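Local coordinates for protein flavodoxin (Bacillus cereus, PDB 6FSG) that binds flavin mononucleotide and probably serves as a low-potential electron donor to a number of redox enzymes, at residues Val4-Ser9 and Ser44-Tyr49; Asp19-Val24 and Leu136-Glu141; Asp70-Met75 and Asp103-Lys108; Gly82-Val87 and Gly113-Leu118. All blocks are in the same frame, centred on the assembly; numbering follows the deposited sequence.

Contact 1. Residues Val4-Ser9 and Ser44-Tyr49; sequences VMIFAS and SILEQY. With FMN (flavin mononucleotide), chain B.
Val-4 stands over the ring of Tyr-49, its CB 3.6 Å from the ring centroid and only 11° off the normal, a CH-pi contact that packs the first strand of the flavodoxin parallel sheet on the loop just after the 3-10 turn 44-48. The two side chains cross at about a right angle. With chi1 at 65°, Val-4 CG1 sits between its own N and carbonyl carbon; from there it touches both the Tyr-49 ring and, in the turn itself, Leu-46 CD2, 3.8 Å away. That same leucine methyl also meets Ile-6 CD1 at 3.9 Å, so one branch bridges two residues on the same face of the strand. Further out, Tyr-49 OH is hydrogen-bonded to Glu-33 OE2 on the neighbouring strand 31-36. Backbone bonds from Val-4 to Gly-51 and Ile-53 hold the strand beside 51-55. Further along the chain from Val-4 and Ile-6, Ser-9 OG donates a hydrogen bond to phosphate oxygen O1P of FMN at 2.7 Å.

Contact 2. Residues Asp19-Val24 and Leu136-Glu141; sequences DHIAGV and LQFGAE
This is an apolar helix-helix contact between the first and last helices of the flavodoxin fold, 13-26 and 129-144, which lie on the same side of the parallel sheet. Ile-21 and Val-24 face Leu-136, Phe-138 and Gly-139. The axes of the short segments approach to 8.2 Å with a signed crossing angle of -41°. The nearest pair of CA atoms is Ile-21 CA and Gly-139 CA, 5.1 Å apart, and without a side chain on the glycine the helices can come this near.

Two pairs of side chains flank the glycine. On the sheet side Ile-21 CD1 meets Phe-138 CD1 at 3.8 Å. Ile-21 CG2 comes nearly as close to that ring atom, and the approach to the ring is oblique. Phe-138 has CG anti to its backbone N (chi1 -176°), which directs the ring to the sheet, where it also packs on Ala-86 and Leu-118. On the outer side the isopropyl group of Val-24 straddles one methyl, CG1 and CG2 each lying 3.6 Å from Leu-136 CD1. This pair crosses at about a right angle, and Leu-136 is itself exposed.

Because side-chain hydrocarbon meets hydrocarbon and the bare backbone round Gly-139, cohesion should come from shape fit and burial of apolar surface, most completely at Ile-21 and Phe-138, rather than from directional bonds.

Contact 3. Residues Asp70-Met75 and Asp103-Lys108; sequences DFYDAM and DILIEK
Lys-108 CE, Ile-104 CG2 and Leu-105 CD2 all come to the Tyr-72 ring obliquely. Over one face lies water 2, 3.5 Å above the plane and displaced toward the rim, while water 1 sits at the edge in the ring plane. Two aliphatic carbons converge on one ring atom: Lys-108 CE is 3.6 Å and Ile-104 CG2 3.7 Å from Tyr-72 CE1. A chi1 of 179° extends the phenol away from its own backbone N and across the gap between the helices.

That gap is wide, with the short axes of helices 70-74 and 103-108 no nearer than 11.5 Å and 26° apart in direction. Both helices pack on the same side of the flavodoxin alpha/beta sheet, and long side chains fill the space between them. In Lys-108, chi1 (-172°) sets CG by Met-75 CE at 3.8 Å, and bends at chi2 and chi3 fold CE back to Tyr-72.

Water joins the polar ends. Tyr-72 OH donates to water 1 at 2.6 Å, and this water donates in turn to Ile-104 O and, in one conformer of that side chain, Glu-107 OE1. Water 3 links the same hydroxyl to Lys-108 NZ, accepting from the ammonium at 2.9 Å. The ammonium also forms salt bridges with Asp-76 and Glu-111, carboxylates that would be expected to stabilise its positive charge.

Contact 4. Residues Gly82-Val87 and Gly113-Leu118; sequences GKKAAV and GAAVVL
Backbone bonds join residues 83-85 tightly to residues 115-117, whereas the lysine side chains of the first segment make up the looser, solvent side. Ala-115 N donates to Lys-83 O over 2.8 Å. Ala-85 then uses both its polar backbone atoms: its N donates to Ala-115 O at 2.9 Å, and its O accepts from Val-117 N at 3.0 Å. Two CA-H...O contacts, from Lys-84 CA to Ala-115 O and from Val-116 CA to Ala-85 O, supplement this ladder.

The pairing of Lys-84 with Ala-115 and of Ala-85 with Val-116 is parallel, as expected of the beta-alpha-beta unit in which helix 100-111 connects strand 84-91 to the outermost strand, 115-124. Just past that helix Gly-113 closes it with a Schellman motif, whose positive phi turns the chain into the new strand. On the face toward helix 100-111, Ala-85 CB and Ala-114 CB meet at 4.0 Å, and Leu-109 packs on Ala-85.

At the start of strand 84-91 the end of Lys-84 leads away from the partner strand and curls back, its NZ in one conformer donating to Gly-82 O at 2.9 Å. Lys-83 also extends away, and in one conformer its NZ is hydrogen-bonded to Glu-47 O. Farther along, water 4 bridges the break in strand 115-124, accepting from Val-87 N at 2.9 Å and lying 2.8 Å from Leu-118 O.

How the contacts relate
Contacts 2 and 3 belong to helix layers on opposite sides of the sheet, their centres 22 Å apart and their nearest atoms about 8 Å. Contacts 1 and 4 touch both layers: Met-5 CE meets Ile-21 CG2 at 3.6 Å and Ile-6 CD1 meets Phe-71 CE2 at 3.6 Å, while Glu-141 CB reaches Leu-118 CD2 at 3.7 Å and Ile-106 CG1 reaches Val-87 CG2 at 3.6 Å. Lys-83 probably links contacts 4 and 1. Contact 1 alone bonds to FMN, through Ser-9; the side chains of Ile-104 in contact 3 and Ile-21 in contact 2 stay about 9 and 12 Å from the cofactor, and contact 4 lies away from it.

Contact 1. Residues Val4-Ser9 and Ser44-Tyr49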
loop_
_atom_site.group_PDB
_atom_site.type_symbol
_atom_site.label_atom_id
_atom_site.label_comp_id
_atom_site.label_asym_id
_atom_site.label_seq_id
_atom_site.Cartn_x
_atom_site.Cartn_y
_atom_site.Cartn_z
ATOM N N VAL A 4 0.842 9.122 3.933
ATOM C CA VAL A 4 2.072 8.504 3.456
ATOM C C VAL A 4 1.733 7.254 2.659
ATOM O O VAL A 4 0.820 6.498 3.014
ATOM C CB VAL A 4 3.049 8.194 4.616
ATOM C CG1 VAL A 4 2.484 7.145 5.574
ATOM C CG2 VAL A 4 4.431 7.779 4.070
ATOM N N MET A 5 2.477 7.045 1.574
ATOM C CA MET A 5 2.406 5.830 0.774
ATOM C C MET A 5 3.810 5.250 0.684
ATOM O O MET A 5 4.752 5.953 0.310
ATOM C CB MET A 5 1.888 6.124 -0.643
ATOM C CG MET A 5 1.811 4.901 -1.551
ATOM S SD MET A 5 1.365 5.237 -3.262
ATOM C CE MET A 5 -0.376 5.628 -3.109
ATOM N N ILE A 6 3.946 3.965 0.989
ATOM C CA ILE A 6 5.214 3.266 0.823
ATOM C C ILE A 6 4.979 2.083 -0.093
ATOM O O ILE A 6 4.163 1.204 0.214
ATOM C CB ILE A 6 5.824 2.829 2.161
ATOM C CG1 ILE A 6 6.122 4.074 2.995
ATOM C CG2 ILE A 6 7.079 1.990 1.923
ATOM C CD1 ILE A 6 6.535 3.777 4.391
ATOM N N PHE A 7 5.696 2.049 -1.205
ATOM C CA PHE A 7 5.495 1.016 -2.216
ATOM C C PHE A 7 6.801 0.310 -2.566
ATOM O O PHE A 7 7.902 0.855 -2.415
ATOM C CB PHE A 7 4.844 1.565 -3.505
ATOM C CG PHE A 7 5.799 2.323 -4.365
ATOM C CD1 PHE A 7 6.050 3.667 -4.130
ATOM C CD2 PHE A 7 6.495 1.680 -5.377
ATOM C CE1 PHE A 7 6.976 4.364 -4.903
ATOM C CE2 PHE A 7 7.406 2.366 -6.152
ATOM C CZ PHE A 7 7.651 3.709 -5.919
ATOM N N ALA A 8 6.643 -0.923 -3.052
ATOM C CA ALA A 8 7.727 -1.710 -3.620
ATOM C C ALA A 8 7.376 -2.079 -5.051
ATOM O O ALA A 8 6.251 -2.510 -5.324
ATOM C CB ALA A 8 7.924 -3.000 -2.835
ATOM N N SER A 9 8.337 -1.911 -5.958
ATOM C CA SER A 9 8.143 -2.283 -7.355
ATOM C C SER A 9 9.487 -2.653 -7.972
ATOM O O SER A 9 10.434 -1.858 -7.936
ATOM C CB SER A 9 7.497 -1.145 -8.153
ATOM O OG SER A 9 7.076 -1.577 -9.435
ATOM N N SER A 44 8.789 3.582 11.836
ATOM C CA SER A 44 8.287 4.547 12.809
ATOM C C SER A 44 7.628 5.751 12.149
ATOM O O SER A 44 6.804 6.418 12.784
ATOM C CB SER A 44 9.406 5.029 13.740
ATOM O OG SER A 44 10.469 5.630 13.026
ATOM N N ILE A 45 7.962 6.053 10.890
ATOM C CA ILE A 45 7.359 7.228 10.266
ATOM C C ILE A 45 5.850 7.065 10.112
ATOM O O ILE A 45 5.116 8.059 10.080
ATOM C CB ILE A 45 8.038 7.662 8.947
ATOM C CG1 ILE A 45 7.714 6.719 7.791
ATOM C CG2 ILE A 45 9.531 7.814 9.162
ATOM C CD1 ILE A 45 8.339 7.166 6.478
ATOM N N LEU A 46 5.359 5.823 10.030
ATOM C CA LEU A 46 3.924 5.614 9.872
ATOM C C LEU A 46 3.124 6.204 11.025
ATOM O O LEU A 46 1.938 6.510 10.853
ATOM C CB LEU A 46 3.588 4.132 9.760
ATOM C CG LEU A 46 4.186 3.386 8.573
ATOM C CD1 LEU A 46 3.638 1.986 8.531
ATOM C CD2 LEU A 46 3.939 4.085 7.238
ATOM N N GLU A 47 3.741 6.360 12.198
ATOM C CA GLU A 47 3.034 6.936 13.335
ATOM C C GLU A 47 2.730 8.414 13.152
ATOM O O GLU A 47 1.919 8.970 13.904
ATOM C CB GLU A 47 3.875 6.749 14.596
ATOM C CG GLU A 47 3.971 5.308 15.024
ATOM C CD GLU A 47 4.788 5.107 16.280
ATOM O OE1 GLU A 47 5.727 5.890 16.536
ATOM O OE2 GLU A 47 4.493 4.142 17.008
ATOM N N GLN A 48 3.360 9.065 12.187
ATOM C CA GLN A 48 3.280 10.511 12.064
ATOM C C GLN A 48 2.322 10.971 10.984
ATOM O O GLN A 48 2.270 12.166 10.692
ATOM C CB GLN A 48 4.679 11.064 11.843
ATOM C CG GLN A 48 5.436 10.993 13.148
ATOM C CD GLN A 48 6.916 10.916 12.976
ATOM O OE1 GLN A 48 7.470 9.846 12.750
ATOM N NE2 GLN A 48 7.577 12.048 13.095
ATOM N N TYR A 49 1.531 10.058 10.425
ATOM C CA TYR A 49 0.620 10.352 9.328
ATOM C C TYR A 49 -0.803 9.944 9.680
ATOM O O TYR A 49 -1.026 9.023 10.466
ATOM C CB TYR A 49 1.088 9.625 8.071
ATOM C CG TYR A 49 2.351 10.236 7.543
ATOM C CD1 TYR A 49 2.307 11.314 6.674
ATOM C CD2 TYR A 49 3.586 9.773 7.951
ATOM C CE1 TYR A 49 3.462 11.890 6.203
ATOM C CE2 TYR A 49 4.747 10.340 7.486
ATOM C CZ TYR A 49 4.684 11.404 6.614
ATOM O OH TYR A 49 5.838 11.992 6.138
HETATM N N1 FMN B . 3.083 -13.096 -7.742
HETATM C C2 FMN B . 2.092 -13.579 -6.943
HETATM O O2 FMN B . 0.989 -13.054 -7.070
HETATM N N3 FMN B . 2.369 -14.570 -6.010
HETATM C C4 FMN B . 3.648 -15.063 -5.820
HETATM O O4 FMN B . 3.826 -15.945 -4.950
HETATM C C4A FMN B . 4.668 -14.538 -6.651
HETATM N N5 FMN B . 5.991 -14.947 -6.567
HETATM C C5A FMN B . 6.963 -14.401 -7.397
HETATM C C6 FMN B . 8.289 -14.851 -7.348
HETATM C C7 FMN B . 9.261 -14.345 -8.216
HETATM C C7M FMN B . 10.691 -14.836 -8.132
HETATM C C8 FMN B . 8.862 -13.406 -9.177
HETATM C C8M FMN B . 9.836 -12.828 -10.163
HETATM C C9 FMN B . 7.538 -12.990 -9.256
HETATM C C9A FMN B . 6.589 -13.479 -8.375
HETATM N N10 FMN B . 5.292 -13.015 -8.451
HETATM C C10 FMN B . 4.352 -13.566 -7.609
HETATM C "C1'" FMN B . 4.850 -12.042 -9.524
HETATM C "C2'" FMN B . 5.091 -10.558 -9.281
HETATM O "O2'" FMN B . 4.515 -10.155 -8.065
HETATM C "C3'" FMN B . 4.446 -9.812 -10.459
HETATM O "O3'" FMN B . 5.280 -9.960 -11.579
HETATM C "C4'" FMN B . 4.219 -8.309 -10.248
HETATM O "O4'" FMN B . 3.620 -7.716 -11.400
HETATM C "C5'" FMN B . 5.511 -7.562 -9.955
HETATM O "O5'" FMN B . 5.134 -6.246 -9.596
HETATM P P FMN B . 6.197 -5.118 -9.894
HETATM O O1P FMN B . 5.743 -3.890 -9.156
HETATM O O2P FMN B . 6.185 -4.853 -11.365
HETATM O O3P FMN B . 7.540 -5.621 -9.431
#

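Contact 2. Residues Asp19-Val24 and Leu136-Glu141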
loop_
_atom_site.group_PDB
_atom_site.type_symbol
_atom_site.label_atom_id
_atom_site.label_comp_id
_atom_site.label_asym_id
_atom_site.label_seq_id
_atom_site.Cartn_x
_atom_site.Cartn_y
_atom_site.Cartn_z
ATOM N N ASP A 19 1.598 5.555 -8.514
ATOM C CA ASP A 19 1.573 6.896 -9.080
ATOM C C ASP A 19 0.152 7.335 -9.419
ATOM O O ASP A 19 -0.193 8.504 -9.226
ATOM C CB ASP A 19 2.480 6.980 -10.306
ATOM C CG ASP A 19 3.954 6.876 -9.955
ATOM O OD1 ASP A 19 4.310 7.092 -8.780
ATOM O OD2 ASP A 19 4.755 6.587 -10.862
ATOM N N HIS A 20 -0.677 6.427 -9.959
ATOM C CA HIS A 20 -2.078 6.762 -10.213
ATOM C C HIS A 20 -2.803 7.103 -8.911
ATOM O O HIS A 20 -3.457 8.146 -8.800
ATOM C CB HIS A 20 -2.817 5.602 -10.898
ATOM C CG HIS A 20 -2.517 5.436 -12.360
ATOM N ND1 HIS A 20 -2.618 6.462 -13.275
ATOM C CD2 HIS A 20 -2.157 4.338 -13.069
ATOM C CE1 HIS A 20 -2.301 6.012 -14.477
ATOM N NE2 HIS A 20 -2.020 4.725 -14.380
ATOM N N ILE A 21 -2.739 6.201 -7.926
ATOM C CA ILE A 21 -3.441 6.422 -6.664
ATOM C C ILE A 21 -3.006 7.739 -6.031
ATOM O O ILE A 21 -3.838 8.528 -5.567
ATOM C CB ILE A 21 -3.228 5.221 -5.722
ATOM C CG1 ILE A 21 -3.866 3.953 -6.305
ATOM C CG2 ILE A 21 -3.773 5.500 -4.323
ATOM C CD1 ILE A 21 -3.401 2.661 -5.635
ATOM N N ALA A 22 -1.695 7.995 -5.992
ATOM C CA ALA A 22 -1.207 9.231 -5.386
ATOM C C ALA A 22 -1.642 10.458 -6.186
ATOM O O ALA A 22 -2.004 11.490 -5.602
ATOM C CB ALA A 22 0.313 9.172 -5.266
ATOM N N GLY A 23 -1.621 10.366 -7.520
ATOM C CA GLY A 23 -2.022 11.499 -8.342
ATOM C C GLY A 23 -3.475 11.876 -8.134
ATOM O O GLY A 23 -3.823 13.057 -8.112
ATOM N N VAL A 24 -4.340 10.874 -7.964
ATOM C CA VAL A 24 -5.746 11.121 -7.656
ATOM C C VAL A 24 -5.883 11.787 -6.290
ATOM O O VAL A 24 -6.587 12.790 -6.141
ATOM C CB VAL A 24 -6.545 9.806 -7.742
ATOM C CG1 VAL A 24 -7.935 9.977 -7.163
ATOM C CG2 VAL A 24 -6.576 9.317 -9.183
ATOM N N LEU A 136 -8.147 4.632 -9.496
ATOM C CA LEU A 136 -8.827 5.899 -9.239
ATOM C C LEU A 136 -9.918 5.739 -8.185
ATOM O O LEU A 136 -10.061 6.588 -7.298
ATOM C CB LEU A 136 -9.405 6.436 -10.553
ATOM C CG LEU A 136 -10.544 7.452 -10.487
ATOM C CD1 LEU A 136 -10.128 8.699 -9.724
ATOM C CD2 LEU A 136 -11.011 7.830 -11.895
ATOM N N GLN A 137 -10.684 4.650 -8.249
ATOM C CA GLN A 137 -11.721 4.412 -7.246
ATOM C C GLN A 137 -11.124 4.139 -5.864
ATOM O O GLN A 137 -11.669 4.587 -4.847
ATOM C CB GLN A 137 -12.611 3.255 -7.683
ATOM C CG GLN A 137 -13.624 3.629 -8.721
ATOM C CD GLN A 137 -14.597 4.690 -8.232
ATOM O OE1 GLN A 137 -15.056 4.661 -7.089
ATOM N NE2 GLN A 137 -14.911 5.638 -9.102
ATOM N N PHE A 138 -10.003 3.415 -5.808
ATOM C CA PHE A 138 -9.300 3.185 -4.542
ATOM C C PHE A 138 -8.893 4.504 -3.890
ATOM O O PHE A 138 -9.161 4.730 -2.704
ATOM C CB PHE A 138 -8.092 2.300 -4.864
ATOM C CG PHE A 138 -7.254 1.853 -3.683
ATOM C CD1 PHE A 138 -6.255 2.667 -3.170
ATOM C CD2 PHE A 138 -7.378 0.573 -3.182
ATOM C CE1 PHE A 138 -5.435 2.243 -2.149
ATOM C CE2 PHE A 138 -6.562 0.138 -2.147
ATOM C CZ PHE A 138 -5.578 0.980 -1.643
ATOM N N GLY A 139 -8.259 5.400 -4.648
ATOM C CA GLY A 139 -7.887 6.688 -4.084
ATOM C C GLY A 139 -9.085 7.510 -3.648
ATOM O O GLY A 139 -9.076 8.112 -2.572
ATOM N N ALA A 140 -10.136 7.540 -4.474
ATOM C CA ALA A 140 -11.333 8.308 -4.144
ATOM C C ALA A 140 -12.026 7.754 -2.905
ATOM O O ALA A 140 -12.480 8.518 -2.049
ATOM C CB ALA A 140 -12.304 8.276 -5.322
ATOM N N GLU A 141 -12.133 6.428 -2.793
ATOM C CA GLU A 141 -12.784 5.844 -1.623
ATOM C C GLU A 141 -11.934 6.030 -0.370
ATOM O O GLU A 141 -12.473 6.233 0.726
ATOM C CB GLU A 141 -13.101 4.369 -1.876
ATOM C CG GLU A 141 -14.221 4.152 -2.887
ATOM C CD GLU A 141 -15.550 4.613 -2.348
ATOM O OE1 GLU A 141 -15.899 4.163 -1.240
ATOM O OE2 GLU A 141 -16.221 5.438 -3.004
#

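Contact 3. Residues Asp70-Met75 and Asp103-Lys108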
loop_
_atom_site.group_PDB
_atom_site.type_symbol
_atom_site.label_atom_id
_atom_site.label_comp_id
_atom_site.label_asym_id
_atom_site.label_seq_id
_atom_site.Cartn_x
_atom_site.Cartn_y
_atom_site.Cartn_z
ATOM N N ASP A 70 12.747 -5.871 6.559
ATOM C CA ASP A 70 13.154 -5.144 7.759
ATOM C C ASP A 70 12.044 -4.215 8.236
ATOM O O ASP A 70 11.765 -4.136 9.436
ATOM C CB ASP A 70 14.438 -4.349 7.520
ATOM C CG ASP A 70 15.663 -5.234 7.372
ATOM O OD1 ASP A 70 15.613 -6.428 7.750
ATOM O OD2 ASP A 70 16.693 -4.714 6.894
ATOM N N PHE A 71 11.400 -3.505 7.305
ATOM C CA PHE A 71 10.284 -2.623 7.649
ATOM C C PHE A 71 9.159 -3.404 8.316
ATOM O O PHE A 71 8.596 -2.968 9.330
ATOM C CB PHE A 71 9.808 -1.975 6.349
ATOM C CG PHE A 71 8.742 -0.915 6.501
ATOM C CD1 PHE A 71 7.395 -1.263 6.618
ATOM C CD2 PHE A 71 9.078 0.431 6.451
ATOM C CE1 PHE A 71 6.410 -0.292 6.705
ATOM C CE2 PHE A 71 8.098 1.401 6.527
ATOM C CZ PHE A 71 6.761 1.039 6.669
ATOM N N TYR A 72 8.833 -4.573 7.765
ATOM C CA TYR A 72 7.778 -5.421 8.311
ATOM C C TYR A 72 8.087 -5.837 9.742
ATOM O O TYR A 72 7.203 -5.810 10.604
ATOM C CB TYR A 72 7.611 -6.627 7.386
ATOM C CG TYR A 72 6.573 -7.646 7.793
ATOM C CD1 TYR A 72 5.215 -7.387 7.650
ATOM C CD2 TYR A 72 6.956 -8.883 8.288
ATOM C CE1 TYR A 72 4.270 -8.330 8.000
ATOM C CE2 TYR A 72 6.021 -9.822 8.642
ATOM C CZ TYR A 72 4.681 -9.550 8.500
ATOM O OH TYR A 72 3.773 -10.526 8.862
ATOM N N ASP A 73 9.325 -6.263 10.007
ATOM C CA ASP A 73 9.723 -6.556 11.379
ATOM C C ASP A 73 9.496 -5.343 12.274
ATOM O O ASP A 73 8.879 -5.445 13.341
ATOM C CB ASP A 73 11.193 -6.978 11.413
ATOM C CG ASP A 73 11.435 -8.336 10.768
ATOM O OD1 ASP A 73 10.460 -9.080 10.523
ATOM O OD2 ASP A 73 12.617 -8.663 10.522
ATOM N N ALA A 74 9.967 -4.171 11.836
ATOM C CA ALA A 74 9.895 -2.965 12.652
ATOM C C ALA A 74 8.461 -2.528 12.918
ATOM O O ALA A 74 8.220 -1.793 13.886
ATOM C CB ALA A 74 10.713 -1.850 11.988
ATOM N N MET A 75 7.500 -3.005 12.123
ATOM C CA MET A 75 6.108 -2.649 12.364
ATOM C C MET A 75 5.586 -3.239 13.669
ATOM O O MET A 75 4.591 -2.740 14.200
ATOM C CB MET A 75 5.216 -3.079 11.191
ATOM C CG MET A 75 5.403 -2.284 9.895
ATOM S SD MET A 75 4.368 -2.885 8.548
ATOM C CE MET A 75 2.770 -2.200 8.985
ATOM N N ASP A 103 -2.311 -9.266 1.386
ATOM C CA ASP A 103 -2.994 -9.814 2.553
ATOM C C ASP A 103 -2.105 -9.791 3.795
ATOM O O ASP A 103 -2.587 -9.521 4.904
ATOM C CB ASP A 103 -3.444 -11.232 2.213
ATOM C CG ASP A 103 -4.381 -11.268 1.023
ATOM O OD1 ASP A 103 -5.483 -10.687 1.128
ATOM O OD2 ASP A 103 -3.989 -11.841 -0.012
ATOM N N ILE A 104 -0.801 -10.052 3.628
ATOM C CA ILE A 104 0.145 -10.028 4.748
ATOM C C ILE A 104 0.262 -8.619 5.324
ATOM O O ILE A 104 0.263 -8.423 6.549
ATOM C CB ILE A 104 1.521 -10.563 4.291
ATOM C CG1 ILE A 104 1.439 -12.065 3.981
ATOM C CG2 ILE A 104 2.601 -10.274 5.344
ATOM C CD1 ILE A 104 2.608 -12.610 3.150
ATOM N N LEU A 105 0.395 -7.616 4.450
ATOM C CA LEU A 105 0.521 -6.242 4.935
ATOM C C LEU A 105 -0.771 -5.762 5.591
ATOM O O LEU A 105 -0.727 -5.068 6.616
ATOM C CB LEU A 105 0.970 -5.310 3.813
ATOM C CG LEU A 105 2.411 -5.544 3.349
ATOM C CD1 LEU A 105 2.760 -4.652 2.177
ATOM C CD2 LEU A 105 3.417 -5.353 4.480
ATOM N N ILE A 106 -1.930 -6.135 5.035
ATOM C CA ILE A 106 -3.198 -5.807 5.689
ATOM C C ILE A 106 -3.225 -6.364 7.107
ATOM O O ILE A 106 -3.590 -5.670 8.063
ATOM C CB ILE A 106 -4.400 -6.286 4.846
ATOM C CG1 ILE A 106 -4.601 -5.356 3.632
ATOM C CG2 ILE A 106 -5.670 -6.368 5.719
ATOM C CD1 ILE A 106 -5.664 -5.838 2.671
ATOM N N GLU A 107 -2.866 -7.640 7.261
ATOM C CA GLU A 107 -2.874 -8.258 8.584
ATOM C C GLU A 107 -2.015 -7.477 9.573
ATOM O O GLU A 107 -2.409 -7.278 10.729
ATOM C CB GLU A 107 -2.390 -9.706 8.466
ATOM C CG GLU A 107 -2.243 -10.477 9.761
ATOM C CD GLU A 107 -1.608 -11.829 9.514
ATOM O OE1 GLU A 107 -0.372 -11.905 9.341
ATOM O OE2 GLU A 107 -2.358 -12.812 9.436
ATOM N N LYS A 108 -0.814 -7.069 9.161
ATOM C CA LYS A 108 0.079 -6.369 10.086
ATOM C C LYS A 108 -0.486 -5.005 10.476
ATOM O O LYS A 108 -0.434 -4.615 11.647
ATOM C CB LYS A 108 1.479 -6.258 9.478
ATOM C CG LYS A 108 2.554 -5.716 10.434
ATOM C CD LYS A 108 2.708 -6.538 11.725
ATOM C CE LYS A 108 3.157 -7.970 11.438
ATOM N NZ LYS A 108 3.374 -8.733 12.695
HETATM O O HOH W 1 1.246 -9.894 8.739
HETATM O O HOH W 2 6.449 -8.326 11.788
HETATM O O HOH W 3 3.963 -11.372 11.699
#

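Contact 4. Residues Gly82-Val87 and Gly113-Leu118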
loop_
_atom_site.group_PDB
_atom_site.type_symbol
_atom_site.label_atom_id
_atom_site.label_comp_id
_atom_site.label_asym_id
_atom_site.label_seq_id
_atom_site.Cartn_x
_atom_site.Cartn_y
_atom_site.Cartn_z
ATOM N N GLY A 82 -6.127 4.491 15.416
ATOM C CA GLY A 82 -6.747 5.677 14.884
ATOM C C GLY A 82 -6.477 5.960 13.416
ATOM O O GLY A 82 -7.264 6.672 12.786
ATOM N N LYS A 83 -5.386 5.435 12.860
ATOM C CA LYS A 83 -5.023 5.756 11.488
ATOM C C LYS A 83 -5.932 5.007 10.516
ATOM O O LYS A 83 -6.476 3.945 10.841
ATOM C CB LYS A 83 -3.568 5.369 11.205
ATOM C CG LYS A 83 -2.563 5.764 12.273
ATOM C CD LYS A 83 -2.415 7.255 12.395
ATOM C CE LYS A 83 -1.105 7.595 13.090
ATOM N NZ LYS A 83 -1.034 9.043 13.376
ATOM N N LYS A 84 -6.108 5.581 9.321
ATOM C CA LYS A 84 -6.820 4.935 8.221
ATOM C C LYS A 84 -5.788 4.332 7.272
ATOM O O LYS A 84 -4.797 4.993 6.939
ATOM C CB LYS A 84 -7.674 5.933 7.437
ATOM C CG LYS A 84 -8.434 6.943 8.275
ATOM C CD LYS A 84 -9.380 6.300 9.256
ATOM C CE LYS A 84 -10.146 7.366 10.059
ATOM N NZ LYS A 84 -9.320 7.967 11.157
ATOM N N ALA A 85 -6.012 3.091 6.833
ATOM C CA ALA A 85 -5.017 2.399 6.019
ATOM C C ALA A 85 -5.644 1.569 4.903
ATOM O O ALA A 85 -6.802 1.157 4.967
ATOM C CB ALA A 85 -4.100 1.526 6.895
ATOM N N ALA A 86 -4.831 1.289 3.886
ATOM C CA ALA A 86 -5.239 0.445 2.769
ATOM C C ALA A 86 -3.987 -0.073 2.071
ATOM O O ALA A 86 -2.898 0.486 2.227
ATOM C CB ALA A 86 -6.109 1.234 1.786
ATOM N N VAL A 87 -4.159 -1.133 1.272
ATOM C CA VAL A 87 -3.045 -1.818 0.615
ATOM C C VAL A 87 -3.425 -2.217 -0.806
ATOM O O VAL A 87 -4.559 -2.630 -1.068
ATOM C CB VAL A 87 -2.639 -3.066 1.428
ATOM C CG1 VAL A 87 -1.430 -3.765 0.847
ATOM C CG2 VAL A 87 -2.343 -2.702 2.874
ATOM N N GLY A 113 -3.299 -1.709 15.049
ATOM C CA GLY A 113 -4.411 -0.858 15.431
ATOM C C GLY A 113 -4.968 0.035 14.342
ATOM O O GLY A 113 -5.885 0.820 14.619
ATOM N N ALA A 114 -4.458 -0.055 13.119
ATOM C CA ALA A 114 -4.982 0.777 12.051
ATOM C C ALA A 114 -6.387 0.328 11.673
ATOM O O ALA A 114 -6.740 -0.851 11.778
ATOM C CB ALA A 114 -4.085 0.701 10.819
ATOM N N ALA A 115 -7.187 1.282 11.215
ATOM C CA ALA A 115 -8.492 0.985 10.632
ATOM C C ALA A 115 -8.270 0.767 9.138
ATOM O O ALA A 115 -8.007 1.723 8.400
ATOM C CB ALA A 115 -9.457 2.142 10.873
ATOM N N VAL A 116 -8.321 -0.485 8.695
ATOM C CA VAL A 116 -8.169 -0.795 7.276
ATOM C C VAL A 116 -9.525 -0.557 6.630
ATOM O O VAL A 116 -10.512 -1.218 6.975
ATOM C CB VAL A 116 -7.667 -2.230 7.073
ATOM C CG1 VAL A 116 -7.655 -2.606 5.603
ATOM C CG2 VAL A 116 -6.277 -2.380 7.703
ATOM N N VAL A 117 -9.590 0.429 5.729
ATOM C CA VAL A 117 -10.867 0.975 5.274
ATOM C C VAL A 117 -11.281 0.500 3.889
ATOM O O VAL A 117 -12.405 0.807 3.455
ATOM C CB VAL A 117 -10.890 2.520 5.336
ATOM C CG1 VAL A 117 -10.734 2.990 6.773
ATOM C CG2 VAL A 117 -9.805 3.120 4.459
ATOM N N LEU A 118 -10.414 -0.227 3.187
ATOM C CA LEU A 118 -10.713 -0.786 1.881
ATOM C C LEU A 118 -10.251 -2.234 1.849
ATOM O O LEU A 118 -9.302 -2.611 2.546
ATOM C CB LEU A 118 -9.982 -0.029 0.753
ATOM C CG LEU A 118 -10.253 1.469 0.658
ATOM C CD1 LEU A 118 -9.367 2.107 -0.395
ATOM C CD2 LEU A 118 -11.717 1.788 0.369
HETATM O O HOH W 4 -6.853 -2.194 1.320
#